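Local coordinates for flagellar hook associated protein type 3 FlgL (Legionella pneumophila subsp. pneumophila, PDB 5YTI) that probably serves as a structural junction protein linking the hook of the bacterial flagellum to its filament, at residues A116-L121 against S295-V300; L171-N176 against G346-Q351; F193-T198 against A206-G211; V220-T225 against T243-V248; T227-S232 against P280-S285. One frame throughout, in Å; residues are numbered along the deposited sequence.

Interaction 1 (A116-L121 against S295-V300); sequences ALLNQL and SIFSTV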
# COMPACT_ATOMS: atom_id res chain seq x y z
N ALA A 116 -14.89 -16.77 -11.53
CA ALA A 116 -15.83 -15.83 -12.17
C ALA A 116 -15.66 -14.42 -11.61
O ALA A 116 -15.69 -13.45 -12.37
CB ALA A 116 -17.27 -16.30 -12.00
N LEU A 117 -15.43 -14.30 -10.30
CA LEU A 117 -15.26 -12.99 -9.67
C LEU A 117 -13.98 -12.31 -10.13
O LEU A 117 -14.01 -11.14 -10.50
CB LEU A 117 -15.36 -13.08 -8.14
CG LEU A 117 -16.78 -13.49 -7.70
CD1 LEU A 117 -16.81 -14.17 -6.33
CD2 LEU A 117 -17.74 -12.31 -7.70
N LEU A 118 -12.86 -13.02 -10.16
CA LEU A 118 -11.65 -12.47 -10.76
C LEU A 118 -11.98 -11.86 -12.13
O LEU A 118 -11.71 -10.69 -12.37
CB LEU A 118 -10.57 -13.55 -10.90
CG LEU A 118 -9.31 -13.19 -11.72
CD1 LEU A 118 -8.65 -11.95 -11.19
CD2 LEU A 118 -8.31 -14.33 -11.73
N ASN A 119 -12.57 -12.64 -13.03
CA ASN A 119 -12.92 -12.17 -14.38
C ASN A 119 -13.81 -10.92 -14.31
O ASN A 119 -13.64 -9.97 -15.09
CB ASN A 119 -13.64 -13.28 -15.21
CG ASN A 119 -12.77 -14.53 -15.45
OD1 ASN A 119 -11.63 -14.66 -14.97
ND2 ASN A 119 -13.32 -15.47 -16.23
N GLN A 120 -14.75 -10.91 -13.37
CA GLN A 120 -15.62 -9.75 -13.13
C GLN A 120 -14.76 -8.50 -12.85
O GLN A 120 -14.95 -7.45 -13.46
CB GLN A 120 -16.59 -10.05 -11.98
CG GLN A 120 -17.78 -9.10 -11.84
CD GLN A 120 -19.06 -9.77 -11.37
OE1 GLN A 120 -19.98 -9.95 -12.17
NE2 GLN A 120 -19.15 -10.15 -10.08
N LEU A 121 -13.78 -8.63 -11.97
CA LEU A 121 -12.94 -7.51 -11.56
C LEU A 121 -12.04 -7.02 -12.67
O LEU A 121 -11.77 -5.84 -12.77
CB LEU A 121 -12.12 -7.86 -10.33
CG LEU A 121 -12.92 -8.06 -9.04
CD1 LEU A 121 -12.00 -8.60 -7.99
CD2 LEU A 121 -13.51 -6.76 -8.54
N SER A 295 -1.42 -6.77 -6.68
CA SER A 295 -2.78 -6.50 -7.24
C SER A 295 -3.87 -7.30 -6.59
O SER A 295 -3.64 -8.38 -6.10
CB SER A 295 -2.84 -6.77 -8.76
OG SER A 295 -2.50 -8.11 -9.13
N ILE A 296 -5.08 -6.76 -6.59
CA ILE A 296 -6.20 -7.54 -6.11
C ILE A 296 -6.21 -8.81 -6.91
O ILE A 296 -6.51 -9.87 -6.41
CB ILE A 296 -7.54 -6.88 -6.39
CG1 ILE A 296 -7.62 -5.54 -5.69
CG2 ILE A 296 -8.67 -7.75 -5.89
CD1 ILE A 296 -8.54 -4.60 -6.46
N PHE A 297 -5.90 -8.67 -8.18
CA PHE A 297 -5.97 -9.79 -9.08
C PHE A 297 -5.17 -10.99 -8.61
O PHE A 297 -5.74 -12.06 -8.46
CB PHE A 297 -5.56 -9.35 -10.46
CG PHE A 297 -6.26 -8.10 -10.90
CD1 PHE A 297 -7.63 -8.07 -10.98
CD2 PHE A 297 -5.54 -6.95 -11.19
CE1 PHE A 297 -8.28 -6.93 -11.38
CE2 PHE A 297 -6.18 -5.80 -11.59
CZ PHE A 297 -7.56 -5.79 -11.69
N SER A 298 -3.88 -10.83 -8.34
CA SER A 298 -3.15 -11.99 -7.82
C SER A 298 -3.71 -12.44 -6.45
O SER A 298 -3.72 -13.63 -6.20
CB SER A 298 -1.62 -11.80 -7.84
OG SER A 298 -1.20 -10.99 -6.79
N THR A 299 -4.23 -11.54 -5.61
CA THR A 299 -4.90 -11.97 -4.36
C THR A 299 -6.00 -13.00 -4.65
O THR A 299 -6.12 -14.04 -3.98
CB THR A 299 -5.52 -10.79 -3.55
OG1 THR A 299 -4.51 -10.04 -2.88
CG2 THR A 299 -6.47 -11.32 -2.49
N VAL A 300 -6.81 -12.73 -5.65
CA VAL A 300 -7.87 -13.66 -6.03
C VAL A 300 -7.33 -14.93 -6.71
O VAL A 300 -7.88 -16.01 -6.49
CB VAL A 300 -8.92 -13.00 -6.92
CG1 VAL A 300 -10.00 -14.02 -7.24
CG2 VAL A 300 -9.53 -11.77 -6.26
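The Phe297 ring meets the helix containing Leu118 and Leu121 with its edge: Leu118 CD1 and Leu121 O both lie at the rim, close to the ring plane. Leu118 CD1 sits 4.0 Å from Phe297 CD1, and the two side chains cross at about a right angle. One helical turn further on, Phe297 CE1 comes within 3.9 Å of Leu121 O and also touches Leu121 CB. The same side chain also touches Leu122 and Ala125, farther along helix 104-125, and Met184 of helix 179-184.

The remaining contacts are between aliphatic groups. Val300 turns CG1 anti to its backbone N (chi1 -178°), which brings this methyl to 3.7 Å from Leu118 CB, beside the point where the two backbones come nearest. Leu121 and Ile296 cross at about a right angle, and Leu121 CD1 lies 4.0 Å from Ile296 CG2. Val300 CG2 adds a longer contact to Leu121 CD1.

The short helix segments run antiparallel, at 171°, with their axes 9.9 Å apart. At the start of helix 296-307, Ser295 is the N-cap, accepting a hydrogen bond at its OG from Ser298 N (3.2 Å). Helix 49-96 adjoins both partners, since its Leu90 touches Val300 and Leu117, so the contact belongs to the helical bundle.

No hydrogen bond joins the two segments. All five touching residues are buried, and the helices are held here by van der Waals packing and the hydrophobic effect, without a polar link to fix their relative rotation.

Interaction 2 (L171-N176 against G346-Q351); sequences LLVAVN and GARLNQ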
# COMPACT_ATOMS: atom_id res chain seq x y z
N LEU A 171 -10.16 26.69 -9.24
CA LEU A 171 -10.30 25.32 -8.74
C LEU A 171 -10.17 24.28 -9.85
O LEU A 171 -10.95 24.27 -10.81
CB LEU A 171 -11.62 25.13 -7.99
CG LEU A 171 -11.77 23.80 -7.25
CD1 LEU A 171 -10.67 23.67 -6.21
CD2 LEU A 171 -13.17 23.68 -6.63
N LEU A 172 -9.16 23.43 -9.72
CA LEU A 172 -9.01 22.28 -10.58
C LEU A 172 -9.52 21.06 -9.79
O LEU A 172 -9.35 20.99 -8.58
CB LEU A 172 -7.55 22.10 -10.99
CG LEU A 172 -6.96 22.97 -12.12
CD1 LEU A 172 -7.28 24.44 -11.88
CD2 LEU A 172 -5.44 22.76 -12.29
N VAL A 173 -10.17 20.13 -10.47
CA VAL A 173 -10.70 18.88 -9.87
C VAL A 173 -10.33 17.66 -10.73
O VAL A 173 -10.42 17.70 -11.96
CB VAL A 173 -12.23 18.92 -9.78
CG1 VAL A 173 -12.80 17.56 -9.40
CG2 VAL A 173 -12.65 19.99 -8.80
N ALA A 174 -9.92 16.55 -10.12
CA ALA A 174 -9.51 15.38 -10.91
C ALA A 174 -10.73 14.59 -11.37
O ALA A 174 -11.60 14.30 -10.56
CB ALA A 174 -8.58 14.49 -10.10
N VAL A 175 -10.80 14.23 -12.65
CA VAL A 175 -12.00 13.60 -13.16
C VAL A 175 -11.83 12.13 -13.42
O VAL A 175 -12.68 11.51 -14.06
CB VAL A 175 -12.49 14.25 -14.46
CG1 VAL A 175 -12.68 15.73 -14.27
CG2 VAL A 175 -11.52 13.97 -15.60
N ASN A 176 -10.73 11.56 -12.93
CA ASN A 176 -10.50 10.13 -13.07
C ASN A 176 -9.57 9.65 -11.99
O ASN A 176 -8.96 10.44 -11.28
CB ASN A 176 -9.90 9.78 -14.44
CG ASN A 176 -8.50 10.34 -14.64
OD1 ASN A 176 -8.26 11.53 -14.51
ND2 ASN A 176 -7.59 9.48 -15.00
N GLY A 346 -16.12 11.09 -3.50
CA GLY A 346 -17.13 11.89 -2.78
C GLY A 346 -16.70 13.31 -2.48
O GLY A 346 -17.43 14.26 -2.75
N ALA A 347 -15.50 13.47 -1.94
CA ALA A 347 -14.98 14.80 -1.62
C ALA A 347 -15.00 15.70 -2.85
O ALA A 347 -15.36 16.88 -2.77
CB ALA A 347 -13.56 14.70 -1.07
N ARG A 348 -14.63 15.13 -3.99
CA ARG A 348 -14.58 15.85 -5.25
C ARG A 348 -15.97 16.24 -5.73
O ARG A 348 -16.20 17.35 -6.17
CB ARG A 348 -13.86 15.02 -6.30
CG ARG A 348 -12.36 15.07 -6.15
CD ARG A 348 -11.69 14.23 -7.20
NE ARG A 348 -11.48 12.87 -6.77
CZ ARG A 348 -11.15 11.86 -7.58
NH1 ARG A 348 -11.01 12.02 -8.89
NH2 ARG A 348 -10.99 10.64 -7.07
N LEU A 349 -16.91 15.33 -5.63
CA LEU A 349 -18.26 15.70 -5.93
C LEU A 349 -18.71 16.84 -5.03
O LEU A 349 -19.46 17.69 -5.48
CB LEU A 349 -19.18 14.51 -5.76
CG LEU A 349 -18.94 13.33 -6.72
CD1 LEU A 349 -19.67 12.05 -6.30
CD2 LEU A 349 -19.32 13.74 -8.14
N ASN A 350 -18.30 16.86 -3.77
CA ASN A 350 -18.74 17.96 -2.89
C ASN A 350 -18.02 19.25 -3.30
O ASN A 350 -18.58 20.35 -3.14
CB ASN A 350 -18.57 17.63 -1.40
CG ASN A 350 -19.72 16.77 -0.85
OD1 ASN A 350 -20.90 16.99 -1.13
ND2 ASN A 350 -19.37 15.78 -0.04
N GLN A 351 -16.82 19.14 -3.87
CA GLN A 351 -16.12 20.31 -4.47
C GLN A 351 -16.89 20.84 -5.70
O GLN A 351 -16.89 22.03 -5.96
CB GLN A 351 -14.65 19.98 -4.84
CG GLN A 351 -13.63 20.13 -3.68
CD GLN A 351 -12.17 20.12 -4.13
OE1 GLN A 351 -11.72 19.19 -4.83
NE2 GLN A 351 -11.42 21.15 -3.74
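Arg348 reaches from its helix to the end of strand 171-174, where NH1 donates a fairly straight hydrogen bond to Ala174 O (2.9 Å). Its chain is straight at chi2 and bends at chi3 (-91°). The first part thus runs over Val173, with CG 4.1 Å from Val173 CG1, before the guanidinium swings to the backbone. The carbonyl oxygen lies near the guanidinium plane, but seen from Ala174 the donor stands above the carbonyl plane, 63° out of it. NH2 forms salt bridges with Asp344 and Asp177, which should fix the rotation of the group and balance its buried charge.

Gln351 has CG anti to its carbonyl carbon and extends beyond it. Its amide lies beside Leu171 and Val173: NE2 is 3.6 Å from Leu171 CD1, and OE1 is 4.2 Å from Val173 CG2. Val173 is thus flanked by both helix side chains.

The strand and helix segments run at 146° to each other, 9.1 Å between axes. Strand 171-174 forms a two-stranded antiparallel hairpin with strand 164-168, lying against the long helix 316-374; helix 49-96 completes the surroundings through Leu73, which touches Arg348, and Ala69, which touches Val175.

Interaction 3 (F193-T198 against A206-G211); sequences FAIRET and ASVSSG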
# COMPACT_ATOMS: atom_id res chain seq x y z
N PHE A 193 3.34 -6.68 7.35
CA PHE A 193 4.10 -7.94 7.10
C PHE A 193 3.27 -9.16 6.65
O PHE A 193 2.09 -9.34 7.02
CB PHE A 193 5.00 -8.31 8.28
CG PHE A 193 4.28 -8.41 9.59
CD1 PHE A 193 4.13 -7.30 10.41
CD2 PHE A 193 3.74 -9.61 10.00
CE1 PHE A 193 3.45 -7.38 11.62
CE2 PHE A 193 3.05 -9.69 11.21
CZ PHE A 193 2.92 -8.58 12.02
N ALA A 194 3.93 -9.99 5.85
CA ALA A 194 3.29 -11.16 5.26
C ALA A 194 3.97 -12.44 5.72
O ALA A 194 5.14 -12.42 6.07
CB ALA A 194 3.31 -11.05 3.76
N ILE A 195 3.22 -13.54 5.71
CA ILE A 195 3.68 -14.83 6.21
C ILE A 195 3.32 -16.00 5.29
O ILE A 195 2.14 -16.31 5.08
CB ILE A 195 3.07 -15.11 7.57
CG1 ILE A 195 3.41 -13.96 8.51
CG2 ILE A 195 3.59 -16.42 8.11
CD1 ILE A 195 2.63 -14.02 9.79
N ARG A 196 4.35 -16.66 4.79
CA ARG A 196 4.25 -17.73 3.82
C ARG A 196 4.96 -18.93 4.47
O ARG A 196 5.64 -18.75 5.47
CB ARG A 196 4.95 -17.31 2.50
CG ARG A 196 4.65 -15.90 1.98
N GLU A 197 4.84 -20.13 3.92
CA GLU A 197 5.77 -21.23 4.30
C GLU A 197 7.13 -20.99 3.65
O GLU A 197 7.21 -20.17 2.74
CB GLU A 197 5.25 -22.59 3.84
CG GLU A 197 3.82 -22.89 4.22
CD GLU A 197 3.67 -24.25 4.85
OE1 GLU A 197 2.76 -24.39 5.70
OE2 GLU A 197 4.46 -25.16 4.53
N THR A 198 8.18 -21.69 4.11
CA THR A 198 9.48 -21.69 3.39
C THR A 198 9.39 -22.72 2.28
O THR A 198 8.36 -23.37 2.13
CB THR A 198 10.66 -22.07 4.30
OG1 THR A 198 10.18 -22.88 5.38
CG2 THR A 198 11.39 -20.83 4.84
N ALA A 206 0.97 -26.68 12.36
CA ALA A 206 1.08 -25.30 12.77
C ALA A 206 0.45 -24.33 11.77
O ALA A 206 0.62 -24.50 10.57
CB ALA A 206 2.55 -24.97 12.96
N SER A 207 -0.24 -23.32 12.28
CA SER A 207 -0.79 -22.23 11.45
C SER A 207 -0.49 -20.89 12.12
O SER A 207 -0.23 -20.86 13.31
CB SER A 207 -2.30 -22.41 11.24
OG SER A 207 -2.81 -23.53 11.98
N VAL A 208 -0.52 -19.79 11.37
CA VAL A 208 -0.16 -18.48 11.94
C VAL A 208 -1.16 -17.37 11.60
O VAL A 208 -1.59 -17.24 10.45
CB VAL A 208 1.24 -18.01 11.45
CG1 VAL A 208 1.75 -16.87 12.31
CG2 VAL A 208 2.25 -19.15 11.45
N SER A 209 -1.50 -16.55 12.59
CA SER A 209 -2.44 -15.46 12.38
C SER A 209 -1.80 -14.44 11.43
O SER A 209 -0.64 -14.57 11.08
CB SER A 209 -2.82 -14.82 13.72
OG SER A 209 -1.79 -13.97 14.20
N SER A 210 -2.55 -13.43 10.97
CA SER A 210 -1.98 -12.36 10.16
C SER A 210 -1.16 -11.42 11.04
O SER A 210 -0.22 -10.72 10.55
CB SER A 210 -3.06 -11.60 9.38
OG SER A 210 -4.12 -11.08 10.19
N GLY A 211 -1.50 -11.40 12.35
CA GLY A 211 -0.79 -10.59 13.33
C GLY A 211 -0.80 -9.11 12.99
O GLY A 211 -1.43 -8.70 12.02
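Ile195 points its CB toward the neighbouring segment and its chain crosses that of Val208 at about a right angle. CD1 does the touching, 3.9 Å from Val208 CG1 and 3.6 Å from Ser209 O. The chain is extended at chi2 (169°), which sets the terminal methyl against both the valine branch and the Ser209 carbonyl. Val208 in turn aims its CB at Ile195, with CG1 as the meeting branch.

Phe193, two residues earlier, works differently. Its CG stands between the backbone N and the carbonyl carbon (chi1 55°), and this turns the ring to the residues after Val208. CE2 approaches Ser210 O at 3.5 Å, and CZ lies 3.9 Å from Gly211 C. The ring meets this backbone obliquely.

Two antiparallel sheets come together here. Strand 193-197 is an edge strand of the five-stranded sheet within this chain and pairs with strand 285-290, while strand 207-213 borders the three-stranded sheet beside strand 272-277. No hydrogen bond runs between the two segments, which instead bury their apolar side chains. Val208 also touches Phe286 and Met274, one from each sheet.

The polar backbone is served from outside the contact: Ile195 N donates to Gln326 of helix 316-374, and Asn190 accepts from Phe193 N while donating to Gly211 O. Ser210 also packs against Glu216 of the second subunit, and Ser209 OG accepts a hydrogen bond from Val275 N.

Interaction 4 (V220-T225 against T243-V248); sequences VPDNYT and TLSGNV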
# COMPACT_ATOMS: atom_id res chain seq x y z
N VAL A 220 10.96 -3.17 13.17
CA VAL A 220 12.12 -3.28 12.28
C VAL A 220 11.78 -4.07 11.01
O VAL A 220 11.50 -5.28 11.05
CB VAL A 220 13.34 -3.92 12.98
CG1 VAL A 220 14.51 -3.99 12.01
CG2 VAL A 220 13.72 -3.15 14.23
N PRO A 221 11.82 -3.40 9.87
CA PRO A 221 11.54 -4.21 8.70
C PRO A 221 12.74 -5.18 8.43
O PRO A 221 13.93 -4.77 8.51
CB PRO A 221 11.36 -3.16 7.59
CG PRO A 221 12.16 -1.95 8.05
CD PRO A 221 12.40 -2.08 9.54
N ASP A 222 12.42 -6.45 8.17
CA ASP A 222 13.44 -7.46 7.88
C ASP A 222 12.78 -8.69 7.27
O ASP A 222 11.58 -8.85 7.28
CB ASP A 222 14.19 -7.83 9.17
CG ASP A 222 15.59 -8.47 8.92
OD1 ASP A 222 15.97 -8.68 7.74
OD2 ASP A 222 16.30 -8.77 9.94
N ASN A 223 13.61 -9.56 6.71
CA ASN A 223 13.21 -10.90 6.28
C ASN A 223 13.52 -11.90 7.41
O ASN A 223 14.69 -12.20 7.75
CB ASN A 223 13.96 -11.29 5.01
CG ASN A 223 13.39 -10.66 3.80
OD1 ASN A 223 12.28 -10.96 3.45
ND2 ASN A 223 14.14 -9.83 3.12
N TYR A 224 12.44 -12.40 7.99
CA TYR A 224 12.51 -13.18 9.22
C TYR A 224 12.22 -14.62 8.91
O TYR A 224 11.46 -14.92 8.02
CB TYR A 224 11.50 -12.64 10.27
CG TYR A 224 11.86 -11.28 10.84
CD1 TYR A 224 12.72 -11.17 11.89
CD2 TYR A 224 11.31 -10.12 10.32
CE1 TYR A 224 13.05 -9.93 12.41
CE2 TYR A 224 11.62 -8.87 10.82
CZ TYR A 224 12.50 -8.77 11.88
OH TYR A 224 12.83 -7.52 12.42
N THR A 225 12.82 -15.50 9.68
CA THR A 225 12.54 -16.89 9.57
C THR A 225 12.25 -17.41 10.97
O THR A 225 12.99 -17.18 11.93
CB THR A 225 13.74 -17.60 8.91
OG1 THR A 225 14.25 -16.76 7.86
CG2 THR A 225 13.31 -18.98 8.38
N THR A 243 17.67 -11.76 8.24
CA THR A 243 18.81 -11.47 7.45
C THR A 243 19.61 -10.38 8.10
O THR A 243 20.78 -10.59 8.36
CB THR A 243 18.44 -10.99 6.06
OG1 THR A 243 17.41 -11.83 5.53
CG2 THR A 243 19.66 -11.02 5.16
N LEU A 244 18.99 -9.24 8.38
CA LEU A 244 19.72 -8.07 8.90
C LEU A 244 19.91 -8.11 10.39
O LEU A 244 20.82 -7.49 10.90
CB LEU A 244 19.01 -6.75 8.54
CG LEU A 244 18.72 -6.50 7.04
CD1 LEU A 244 17.59 -5.48 6.81
CD2 LEU A 244 20.00 -6.10 6.27
N SER A 245 19.06 -8.83 11.10
CA SER A 245 18.97 -8.72 12.56
C SER A 245 19.73 -9.81 13.24
O SER A 245 19.85 -9.81 14.46
CB SER A 245 17.51 -8.82 13.01
OG SER A 245 16.80 -7.65 12.70
N GLY A 246 20.24 -10.76 12.46
CA GLY A 246 20.80 -11.96 13.06
C GLY A 246 19.68 -12.50 13.91
O GLY A 246 18.51 -12.36 13.56
N ASN A 247 20.04 -13.10 15.04
CA ASN A 247 19.04 -13.72 15.93
C ASN A 247 18.32 -12.69 16.77
O ASN A 247 18.96 -11.82 17.38
CB ASN A 247 19.68 -14.68 16.93
CG ASN A 247 20.65 -15.62 16.31
OD1 ASN A 247 20.24 -16.60 15.72
ND2 ASN A 247 21.95 -15.34 16.49
N VAL A 248 17.00 -12.82 16.85
CA VAL A 248 16.23 -11.93 17.71
C VAL A 248 15.59 -12.72 18.84
O VAL A 248 15.68 -12.27 19.97
CB VAL A 248 15.24 -11.01 16.94
CG1 VAL A 248 15.87 -9.63 16.67
CG2 VAL A 248 14.81 -11.65 15.63
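A beta hairpin of strands 236-242 and 246-249 has its turn fastened by Asp222, in the loop leading into strand 224-230 of the same five-stranded antiparallel sheet; Leu244 and Ser245 are the partners. The turn residues 243-245 have helical backbone angles, which bring successive polar groups round to a single carboxylate.

Leu244 N donates to Asp222 OD1 at 3.1 Å, nearly straight (169°), to the syn lone pair of OD1; its bond to OD2 is weak. Ser245 OG donates to Asp222 OD2 at 3.0 Å, arriving on the anti side. OD1 also accepts from Asn223 N, which comes from above the carboxylate plane. Asp222 reaches the turn because its CG is anti to its own backbone N (chi1 -159°). With donors at both oxygens, the carboxylate is held against rotation, and the negative charge is probably well stabilised. Leu244 drapes its side chain beside it, CG 3.6 Å from Asp222 OD1.

Beside the carboxylate a main-chain bond follows, Thr243 N to Asn223 O (3.1 Å), in the carbonyl plane. Asn223 ND2 donates to Ser343 OG of the second subunit.

The Tyr224 ring has Asp222 CG over one face, offset toward the rim. Its hydroxyl donates to Val220 O and is also bonded to Asn270. At the ring's edge, near its plane, Tyr224 CE1 meets Val248 CG2 at 4.1 Å.

Interaction 5 (T227-S232 against P280-S285); sequences TFALNS and PKAGDS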
# COMPACT_ATOMS: atom_id res chain seq x y z
N THR A 227 11.53 -20.73 13.12
CA THR A 227 11.95 -22.11 13.01
C THR A 227 11.56 -22.74 14.35
O THR A 227 11.92 -22.23 15.43
CB THR A 227 13.49 -22.18 12.68
OG1 THR A 227 14.13 -20.96 13.08
CG2 THR A 227 13.76 -22.29 11.15
N PHE A 228 10.78 -23.82 14.30
CA PHE A 228 10.45 -24.61 15.50
C PHE A 228 11.46 -25.74 15.71
O PHE A 228 11.73 -26.54 14.81
CB PHE A 228 9.01 -25.18 15.41
CG PHE A 228 7.96 -24.12 15.20
CD1 PHE A 228 7.43 -23.44 16.25
CD2 PHE A 228 7.57 -23.78 13.93
CE1 PHE A 228 6.52 -22.43 16.05
CE2 PHE A 228 6.66 -22.77 13.72
CZ PHE A 228 6.14 -22.09 14.78
N ALA A 229 12.06 -25.82 16.90
CA ALA A 229 12.96 -26.94 17.17
C ALA A 229 13.08 -27.25 18.67
O ALA A 229 12.28 -26.75 19.48
CB ALA A 229 14.32 -26.72 16.51
N LEU A 230 14.09 -28.06 19.03
CA LEU A 230 14.16 -28.76 20.33
C LEU A 230 15.12 -28.22 21.40
O LEU A 230 16.27 -27.85 21.13
CB LEU A 230 14.46 -30.25 20.12
CG LEU A 230 13.35 -31.01 19.37
CD1 LEU A 230 13.85 -32.38 18.94
CD2 LEU A 230 12.09 -31.10 20.23
N ASN A 231 14.58 -28.18 22.61
CA ASN A 231 15.36 -28.08 23.85
C ASN A 231 16.31 -29.25 23.97
O ASN A 231 16.05 -30.33 23.43
CB ASN A 231 14.42 -28.12 25.07
CG ASN A 231 14.13 -26.76 25.64
OD1 ASN A 231 14.77 -25.77 25.29
ND2 ASN A 231 13.17 -26.69 26.56
N SER A 232 17.39 -29.04 24.72
CA SER A 232 18.22 -30.16 25.13
C SER A 232 17.40 -31.10 26.07
O SER A 232 17.64 -32.31 26.08
CB SER A 232 19.51 -29.65 25.76
OG SER A 232 20.19 -28.83 24.81
N PRO A 280 3.16 -28.04 15.70
CA PRO A 280 4.22 -28.28 14.75
C PRO A 280 5.16 -29.40 15.18
O PRO A 280 5.12 -29.83 16.33
CB PRO A 280 4.99 -26.96 14.73
CG PRO A 280 4.72 -26.33 16.05
CD PRO A 280 3.33 -26.77 16.42
N LYS A 281 6.00 -29.84 14.24
CA LYS A 281 7.14 -30.74 14.49
C LYS A 281 8.42 -29.90 14.38
O LYS A 281 8.39 -28.85 13.75
CB LYS A 281 7.22 -31.84 13.44
CG LYS A 281 5.92 -32.57 13.17
CD LYS A 281 5.66 -33.65 14.19
CE LYS A 281 5.04 -34.85 13.52
NZ LYS A 281 4.64 -35.81 14.57
N ALA A 282 9.53 -30.37 14.95
CA ALA A 282 10.80 -29.65 14.80
C ALA A 282 11.13 -29.50 13.32
O ALA A 282 10.82 -30.39 12.51
CB ALA A 282 11.93 -30.36 15.52
N GLY A 283 11.74 -28.37 12.96
CA GLY A 283 12.17 -28.12 11.59
C GLY A 283 11.16 -27.40 10.71
O GLY A 283 11.51 -26.78 9.70
N ASP A 284 9.88 -27.50 11.08
CA ASP A 284 8.85 -26.71 10.43
C ASP A 284 9.28 -25.25 10.51
O ASP A 284 9.95 -24.83 11.46
CB ASP A 284 7.49 -26.93 11.09
CG ASP A 284 6.89 -28.28 10.74
OD1 ASP A 284 7.55 -29.04 10.01
OD2 ASP A 284 5.75 -28.60 11.17
N SER A 285 8.92 -24.48 9.49
CA SER A 285 9.32 -23.09 9.45
C SER A 285 8.31 -22.24 8.71
O SER A 285 7.58 -22.72 7.82
CB SER A 285 10.71 -22.94 8.82
OG SER A 285 10.80 -23.64 7.58
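Phe228 and Pro280 form the compact side of this contact. Pro280 CG stands over one face of the ring in a CH-pi contact, 4.1 Å from the Phe228 ring centroid and 17° off its normal, and the two side chains cross at about a right angle. With CG anti to the carbonyl carbon (chi1 -56°), the ring also brings CD2 to 3.6 Å from Asp284 O, which lies at its edge.

The backbone of Phe228 is gripped at both polar atoms. Its N donates to Asp284 O at 3.1 Å, and its O accepts from Gly283 N. Ala282 CA adds a CA-H...O contact to the same Phe228 O (3.2 Å). Thr227 and Ser285 then make an antiparallel non-hydrogen-bonded pair, with Thr227 CG2 3.9 Å from Ser285 CB. The buried carboxylate of Asp284 is satisfied by Thr203 N and Gly204 N.

Toward solvent the packing thins. Exposed Ala282 touches Leu230 through CB, 4.2 Å from Leu230 CG, and Lys281 aims its CB away from the strand. Residues 281-284 form a type II beta turn, with glycine at its third position.

Chemically, the turn is joined to strand 224-230 mainly by main-chain bonds to one residue. Pro280 adds an apolar cover to one face of Phe228, while charged Lys281 stays at the surface.

Overall arrangement
Interactions 1 and 2 belong to the helical body, their centres 28 Å apart. Helices 296-307 and 316-374, which supply one partner to each, are consecutive in the chain. Interactions 3, 4 and 5 gather in the beta part, with centres 15 to 18 Å apart, and all reach the five-stranded sheet; 4 and 5 share strand 224-230, while 3 and 5 touch, Ala206 packing on Pro280. Interaction 2 lies across the chain's centre from them, 56 Å from interaction 5 between centres. Along the sequence, the beta contacts fall wholly between the halves of interactions 1 and 2. The beta domain is thus inserted between helices from both chain ends and sits at one end of an elongated molecule.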